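Local coordinates for protein calmodulin-binding transcription activator 1 (Homo sapiens, PDB 2CXK) that acts as a transcriptional activator, of which this chain is the TIG (IPT) domain, and may interact with calmodulin, at residues A[21-32]-A[51-62]. Sequence-based numbering, arbitrary orientation.
Sequences GGVKVLITGPWQ and LIQPGVLRCYCP. With SO4 (sulfate ion), chain F.
Val-25 and Ile-27 pair with Cys-59 and Leu-57 through reciprocal backbone hydrogen bonds where strands 24-28 and 56-60 run antiparallel, their axes 4.6 Å apart at closest. The pairing continues past both ends: Cys-61 N bonds to Val-23 O, and Gly-55 N reaches Trp-31 O at 2.7 Å. Gly-55 is the third residue of the type II turn 53-56, where its positive phi (84°) makes glycine a common choice. On the face of Val-25, Ile-27, Leu-57 and Cys-59, the Trp-31 indole lies across Leu-57 at about a right angle. Leu-57, apolar and branched, suits this place: its CD1 sits over the five-membered ring, 3.6 Å from the centroid, a CH-pi contact, while Gly-29 CA approaches the opposite face. Trp-31 NE1 donates to Ile-27 O at 3.1 Å from above the carbonyl plane, helping to set the indole's rotation; Leu-57 N reaches that oxygen from the other side. Val-73 also packs on Trp-31 and Leu-57. On the other face, Lys-24, bent at chi3 (64°), and Tyr-60 OH hydrogen-bond a sulfate ion, probably from the crystallisation liquor, NZ lying 2.7 Å from O1. The long lysine chain also carries its charge to Asp-11 of the second subunit. One face apolar and turned to the core, the other mixed, with Leu-26 and Val-56 beside Lys-24 and partly covered by the second subunit, fit the immunoglobulin-like beta-sandwich of TIG domains.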
ATOM      1  N   GLY A  21      -6.903   2.049  15.270  1.00 14.64           N
ATOM      2  CA  GLY A  21      -6.124   1.136  14.447  1.00 14.22           C
ATOM      3  C   GLY A  21      -7.029   0.291  13.561  1.00 13.49           C
ATOM      4  O   GLY A  21      -8.106   0.732  13.182  1.00 14.41           O
ATOM      5  N   GLY A  22      -6.595  -0.918  13.227  1.00 12.49           N
ATOM      6  CA  GLY A  22      -7.417  -1.780  12.391  1.00 10.85           C
ATOM      7  C   GLY A  22      -7.464  -1.358  10.931  1.00 11.77           C
ATOM      8  O   GLY A  22      -8.483  -1.524  10.253  1.00 10.33           O
ATOM      9  N   VAL A  23      -6.362  -0.799  10.443  1.00 11.89           N
ATOM     10  CA  VAL A  23      -6.273  -0.377   9.052  1.00 11.39           C
ATOM     11  C   VAL A  23      -5.199  -1.200   8.341  1.00 11.76           C
ATOM     12  O   VAL A  23      -4.095  -1.361   8.857  1.00  9.17           O
ATOM     13  CB  VAL A  23      -5.880   1.118   8.936  1.00 13.36           C
ATOM     14  CG1 VAL A  23      -5.856   1.534   7.477  1.00 14.31           C
ATOM     15  CG2 VAL A  23      -6.841   1.974   9.727  1.00 14.71           C
ATOM     16  N   LYS A  24      -5.515  -1.726   7.160  1.00  9.98           N
ATOM     17  CA  LYS A  24      -4.527  -2.495   6.414  1.00 10.07           C
ATOM     18  C   LYS A  24      -3.397  -1.578   5.943  1.00  8.80           C
ATOM     19  O   LYS A  24      -3.637  -0.473   5.450  1.00 10.09           O
ATOM     20  CB  LYS A  24      -5.154  -3.156   5.181  1.00 10.27           C
ATOM     21  CG  LYS A  24      -4.125  -3.864   4.310  1.00 12.57           C
ATOM     22  CD  LYS A  24      -4.767  -4.486   3.096  1.00 15.46           C
ATOM     23  CE  LYS A  24      -5.356  -3.420   2.190  1.00 15.89           C
ATOM     24  NZ  LYS A  24      -6.160  -4.040   1.110  1.00 18.30           N
ATOM     25  N   VAL A  25      -2.163  -2.039   6.095  1.00  8.88           N
ATOM     26  CA  VAL A  25      -1.013  -1.272   5.650  1.00  6.79           C
ATOM     27  C   VAL A  25      -0.155  -2.191   4.785  1.00  8.31           C
ATOM     28  O   VAL A  25       0.103  -3.340   5.157  1.00  8.07           O
ATOM     29  CB  VAL A  25      -0.160  -0.766   6.845  1.00  8.59           C
ATOM     30  CG1 VAL A  25       1.032   0.039   6.333  1.00  7.81           C
ATOM     31  CG2 VAL A  25      -1.011   0.107   7.769  1.00  9.31           C
ATOM     32  N   LEU A  26       0.235  -1.712   3.608  1.00  7.64           N
ATOM     33  CA  LEU A  26       1.108  -2.491   2.737  1.00  8.33           C
ATOM     34  C   LEU A  26       2.481  -1.861   2.907  1.00  7.87           C
ATOM     35  O   LEU A  26       2.599  -0.639   2.965  1.00  8.36           O
ATOM     36  CB  LEU A  26       0.659  -2.396   1.272  1.00  6.99           C
ATOM     37  CG  LEU A  26      -0.673  -3.076   0.956  1.00  8.56           C
ATOM     38  CD1 LEU A  26      -0.947  -3.020  -0.538  1.00 10.89           C
ATOM     39  CD2 LEU A  26      -0.625  -4.535   1.426  1.00 11.17           C
ATOM     40  N   ILE A  27       3.512  -2.695   3.028  1.00  8.38           N
ATOM     41  CA  ILE A  27       4.879  -2.207   3.191  1.00 10.91           C
ATOM     42  C   ILE A  27       5.755  -2.957   2.200  1.00 10.06           C
ATOM     43  O   ILE A  27       5.796  -4.186   2.199  1.00 11.60           O
ATOM     44  CB  ILE A  27       5.400  -2.461   4.618  1.00 12.44           C
ATOM     45  CG1 ILE A  27       4.476  -1.771   5.619  1.00 16.29           C
ATOM     46  CG2 ILE A  27       6.838  -1.962   4.747  1.00 13.21           C
ATOM     47  CD1 ILE A  27       4.862  -1.968   7.072  1.00 22.80           C
ATOM     48  N   THR A  28       6.451  -2.210   1.359  1.00 10.11           N
ATOM     49  CA  THR A  28       7.280  -2.823   0.347  1.00 10.56           C
ATOM     50  C   THR A  28       8.760  -2.690   0.658  1.00 11.90           C
ATOM     51  O   THR A  28       9.197  -1.762   1.344  1.00 13.59           O
ATOM     52  CB  THR A  28       6.969  -2.229  -1.043  1.00 10.09           C
ATOM     53  OG1 THR A  28       7.298  -0.837  -1.058  1.00 11.83           O
ATOM     54  CG2 THR A  28       5.496  -2.403  -1.362  1.00 12.32           C
ATOM     55  N   GLY A  29       9.523  -3.645   0.153  1.00 13.23           N
ATOM     56  CA  GLY A  29      10.946  -3.661   0.385  1.00 13.22           C
ATOM     57  C   GLY A  29      11.526  -4.939  -0.168  1.00 14.70           C
ATOM     58  O   GLY A  29      10.897  -5.597  -0.995  1.00 15.56           O
ATOM     59  N   PRO A  30      12.717  -5.343   0.291  1.00 17.43           N
ATOM     60  CA  PRO A  30      13.364  -6.565  -0.198  1.00 19.40           C
ATOM     61  C   PRO A  30      12.957  -7.873   0.481  1.00 21.36           C
ATOM     62  O   PRO A  30      13.739  -8.821   0.496  1.00 23.73           O
ATOM     63  CB  PRO A  30      14.835  -6.254   0.014  1.00 19.55           C
ATOM     64  CG  PRO A  30      14.800  -5.558   1.348  1.00 19.07           C
ATOM     65  CD  PRO A  30      13.586  -4.635   1.249  1.00 17.03           C
ATOM     66  N   TRP A  31      11.749  -7.943   1.034  1.00 23.46           N
ATOM     67  CA  TRP A  31      11.321  -9.170   1.711  1.00 24.77           C
ATOM     68  C   TRP A  31      11.129 -10.305   0.710  1.00 26.85           C
ATOM     69  O   TRP A  31      10.379 -10.170  -0.251  1.00 25.42           O
ATOM     70  CB  TRP A  31      10.012  -8.949   2.480  1.00 21.43           C
ATOM     71  CG  TRP A  31       9.634  -7.506   2.688  1.00 19.81           C
ATOM     72  CD1 TRP A  31       8.510  -6.884   2.214  1.00 19.14           C
ATOM     73  CD2 TRP A  31      10.364  -6.511   3.417  1.00 16.70           C
ATOM     74  NE1 TRP A  31       8.496  -5.569   2.602  1.00 16.99           N
ATOM     75  CE2 TRP A  31       9.619  -5.309   3.340  1.00 16.42           C
ATOM     76  CE3 TRP A  31      11.573  -6.513   4.126  1.00 15.65           C
ATOM     77  CZ2 TRP A  31      10.044  -4.124   3.946  1.00 15.62           C
ATOM     78  CZ3 TRP A  31      11.997  -5.328   4.729  1.00 15.83           C
ATOM     79  CH2 TRP A  31      11.232  -4.152   4.634  1.00 15.79           C
ATOM     80  N   GLN A  32      11.790 -11.435   0.955  1.00 31.52           N
ATOM     81  CA  GLN A  32      11.697 -12.580   0.053  1.00 36.75           C
ATOM     82  C   GLN A  32      11.382 -13.899   0.755  1.00 39.41           C
ATOM     83  O   GLN A  32      10.760 -14.785   0.164  1.00 40.14           O
ATOM     84  CB  GLN A  32      13.008 -12.731  -0.725  1.00 38.88           C
ATOM     85  CG  GLN A  32      13.378 -11.537  -1.596  1.00 42.35           C
ATOM     86  CD  GLN A  32      12.416 -11.333  -2.757  1.00 44.83           C
ATOM     87  OE1 GLN A  32      12.124 -12.268  -3.507  1.00 45.91           O
ATOM     88  NE2 GLN A  32      11.927 -10.104  -2.916  1.00 44.33           N
ATOM     89  N   LEU A  51       3.300 -12.157   3.648  1.00 15.29           N
ATOM     90  CA  LEU A  51       4.006 -11.849   2.418  1.00 15.00           C
ATOM     91  C   LEU A  51       3.032 -12.089   1.262  1.00 17.17           C
ATOM     92  O   LEU A  51       2.839 -13.222   0.833  1.00 18.00           O
ATOM     93  CB  LEU A  51       5.228 -12.755   2.261  1.00 15.32           C
ATOM     94  CG  LEU A  51       6.074 -12.430   1.025  1.00 14.67           C
ATOM     95  CD1 LEU A  51       6.815 -11.111   1.251  1.00 11.80           C
ATOM     96  CD2 LEU A  51       7.049 -13.575   0.743  1.00 16.28           C
ATOM     97  N   ILE A  52       2.410 -11.014   0.784  1.00 16.32           N
ATOM     98  CA  ILE A  52       1.442 -11.055  -0.312  1.00 16.96           C
ATOM     99  C   ILE A  52       2.085 -11.642  -1.563  1.00 16.82           C
ATOM    100  O   ILE A  52       1.485 -12.426  -2.297  1.00 18.15           O
ATOM    101  CB  ILE A  52       0.944  -9.623  -0.644  1.00 17.31           C
ATOM    102  CG1 ILE A  52       0.171  -9.050   0.550  1.00 17.95           C
ATOM    103  CG2 ILE A  52       0.110  -9.635  -1.919  1.00 18.43           C
ATOM    104  CD1 ILE A  52      -0.985  -9.922   1.017  1.00 18.65           C
ATOM    105  N   GLN A  53       3.313 -11.215  -1.799  1.00 16.26           N
ATOM    106  CA  GLN A  53       4.107 -11.665  -2.924  1.00 16.94           C
ATOM    107  C   GLN A  53       5.490 -11.122  -2.634  1.00 17.10           C
ATOM    108  O   GLN A  53       5.655 -10.272  -1.762  1.00 16.53           O
ATOM    109  CB  GLN A  53       3.566 -11.101  -4.240  1.00 16.61           C
ATOM    110  CG  GLN A  53       3.556  -9.591  -4.324  1.00 16.93           C
ATOM    111  CD  GLN A  53       2.994  -9.109  -5.645  1.00 17.50           C
ATOM    112  OE1 GLN A  53       1.850  -9.405  -5.986  1.00 18.16           O
ATOM    113  NE2 GLN A  53       3.798  -8.372  -6.400  1.00 19.66           N
ATOM    114  N   PRO A  54       6.511 -11.610  -3.346  1.00 18.70           N
ATOM    115  CA  PRO A  54       7.856 -11.107  -3.078  1.00 17.86           C
ATOM    116  C   PRO A  54       7.927  -9.588  -2.987  1.00 16.97           C
ATOM    117  O   PRO A  54       7.461  -8.880  -3.879  1.00 17.30           O
ATOM    118  CB  PRO A  54       8.666 -11.656  -4.250  1.00 19.76           C
ATOM    119  CG  PRO A  54       7.985 -12.953  -4.539  1.00 19.66           C
ATOM    120  CD  PRO A  54       6.522 -12.585  -4.451  1.00 19.98           C
ATOM    121  N   GLY A  55       8.492  -9.098  -1.889  1.00 14.12           N
ATOM    122  CA  GLY A  55       8.660  -7.671  -1.700  1.00 13.17           C
ATOM    123  C   GLY A  55       7.474  -6.914  -1.142  1.00 12.84           C
ATOM    124  O   GLY A  55       7.565  -5.702  -0.940  1.00 13.41           O
ATOM    125  N   VAL A  56       6.376  -7.614  -0.872  1.00 10.90           N
ATOM    126  CA  VAL A  56       5.177  -6.954  -0.362  1.00 11.64           C
ATOM    127  C   VAL A  56       4.604  -7.593   0.891  1.00  9.36           C
ATOM    128  O   VAL A  56       4.158  -8.735   0.861  1.00 12.07           O
ATOM    129  CB  VAL A  56       4.072  -6.942  -1.428  1.00  9.18           C
ATOM    130  CG1 VAL A  56       2.812  -6.272  -0.877  1.00 11.15           C
ATOM    131  CG2 VAL A  56       4.580  -6.228  -2.675  1.00 10.44           C
ATOM    132  N   LEU A  57       4.618  -6.846   1.989  1.00 10.79           N
ATOM    133  CA  LEU A  57       4.062  -7.331   3.248  1.00  9.04           C
ATOM    134  C   LEU A  57       2.760  -6.601   3.567  1.00 10.06           C
ATOM    135  O   LEU A  57       2.631  -5.405   3.301  1.00 10.52           O
ATOM    136  CB  LEU A  57       5.043  -7.092   4.397  1.00 10.89           C
ATOM    137  CG  LEU A  57       6.212  -8.067   4.433  1.00  9.14           C
ATOM    138  CD1 LEU A  57       7.253  -7.625   5.460  1.00 11.14           C
ATOM    139  CD2 LEU A  57       5.659  -9.435   4.757  1.00  9.20           C
ATOM    140  N   ARG A  58       1.809  -7.330   4.142  1.00 10.05           N
ATOM    141  CA  ARG A  58       0.526  -6.759   4.539  1.00 10.34           C
ATOM    142  C   ARG A  58       0.290  -7.014   6.021  1.00  9.91           C
ATOM    143  O   ARG A  58       0.520  -8.111   6.516  1.00  8.89           O
ATOM    144  CB  ARG A  58      -0.631  -7.393   3.764  1.00 10.29           C
ATOM    145  CG  ARG A  58      -2.023  -6.918   4.239  1.00 13.49           C
ATOM    146  CD  ARG A  58      -3.143  -7.871   3.810  1.00 15.47           C
ATOM    147  NE  ARG A  58      -3.023  -9.186   4.438  1.00 18.17           N
ATOM    148  CZ  ARG A  58      -3.640 -10.287   4.015  1.00 22.39           C
ATOM    149  NH1 ARG A  58      -4.432 -10.249   2.949  1.00 22.83           N
ATOM    150  NH2 ARG A  58      -3.465 -11.434   4.661  1.00 23.19           N
ATOM    151  N   CYS A  59      -0.185  -6.000   6.727  1.00 10.77           N
ATOM    152  CA  CYS A  59      -0.502  -6.163   8.140  1.00 10.07           C
ATOM    153  C   CYS A  59      -1.658  -5.221   8.435  1.00 10.66           C
ATOM    154  O   CYS A  59      -1.998  -4.382   7.610  1.00 10.72           O
ATOM    155  CB  CYS A  59       0.706  -5.817   9.021  1.00 10.35           C
ATOM    156  SG  CYS A  59       1.150  -4.054   9.099  1.00 11.11           S
ATOM    157  N   TYR A  60      -2.277  -5.387   9.595  1.00 10.40           N
ATOM    158  CA  TYR A  60      -3.369  -4.517  10.017  1.00  9.54           C
ATOM    159  C   TYR A  60      -2.807  -3.818  11.252  1.00 10.31           C
ATOM    160  O   TYR A  60      -2.485  -4.463  12.251  1.00 10.75           O
ATOM    161  CB  TYR A  60      -4.597  -5.365  10.335  1.00 10.42           C
ATOM    162  CG  TYR A  60      -4.988  -6.240   9.156  1.00  8.93           C
ATOM    163  CD1 TYR A  60      -5.516  -5.679   7.989  1.00 11.24           C
ATOM    164  CD2 TYR A  60      -4.787  -7.620   9.187  1.00 10.83           C
ATOM    165  CE1 TYR A  60      -5.839  -6.479   6.888  1.00 11.64           C
ATOM    166  CE2 TYR A  60      -5.101  -8.422   8.095  1.00 12.33           C
ATOM    167  CZ  TYR A  60      -5.631  -7.846   6.953  1.00 12.99           C
ATOM    168  OH  TYR A  60      -5.981  -8.650   5.896  1.00 13.34           O
ATOM    169  N   CYS A  61      -2.665  -2.501  11.177  1.00 11.04           N
ATOM    170  CA  CYS A  61      -2.056  -1.774  12.280  1.00 11.36           C
ATOM    171  C   CYS A  61      -2.831  -1.890  13.579  1.00 11.72           C
ATOM    172  O   CYS A  61      -4.040  -2.097  13.578  1.00 10.55           O
ATOM    173  CB  CYS A  61      -1.837  -0.305  11.906  1.00 12.23           C
ATOM    174  SG  CYS A  61      -3.309   0.722  11.830  1.00 13.58           S
ATOM    175  N   PRO A  62      -2.123  -1.798  14.713  1.00 11.54           N
ATOM    176  CA  PRO A  62      -2.729  -1.888  16.046  1.00 12.91           C
ATOM    177  C   PRO A  62      -3.278  -0.533  16.480  1.00 15.30           C
ATOM    178  O   PRO A  62      -3.050   0.479  15.814  1.00 13.60           O
ATOM    179  CB  PRO A  62      -1.560  -2.346  16.917  1.00 12.55           C
ATOM    180  CG  PRO A  62      -0.409  -1.610  16.299  1.00 11.03           C
ATOM    181  CD  PRO A  62      -0.650  -1.801  14.802  1.00 10.03           C
TER
HETATM  182  S   SO4 F1006      -8.265  -6.671   3.429  0.50109.71           S
HETATM  183  O1  SO4 F1006      -7.433  -6.167   2.261  0.50 83.28           O
HETATM  184  O2  SO4 F1006      -9.544  -7.262   2.855  0.50 84.57           O
HETATM  185  O3  SO4 F1006      -7.543  -7.770   3.972  0.50 55.20           O
HETATM  186  O4  SO4 F1006      -8.663  -5.514   4.149  0.50 57.47           O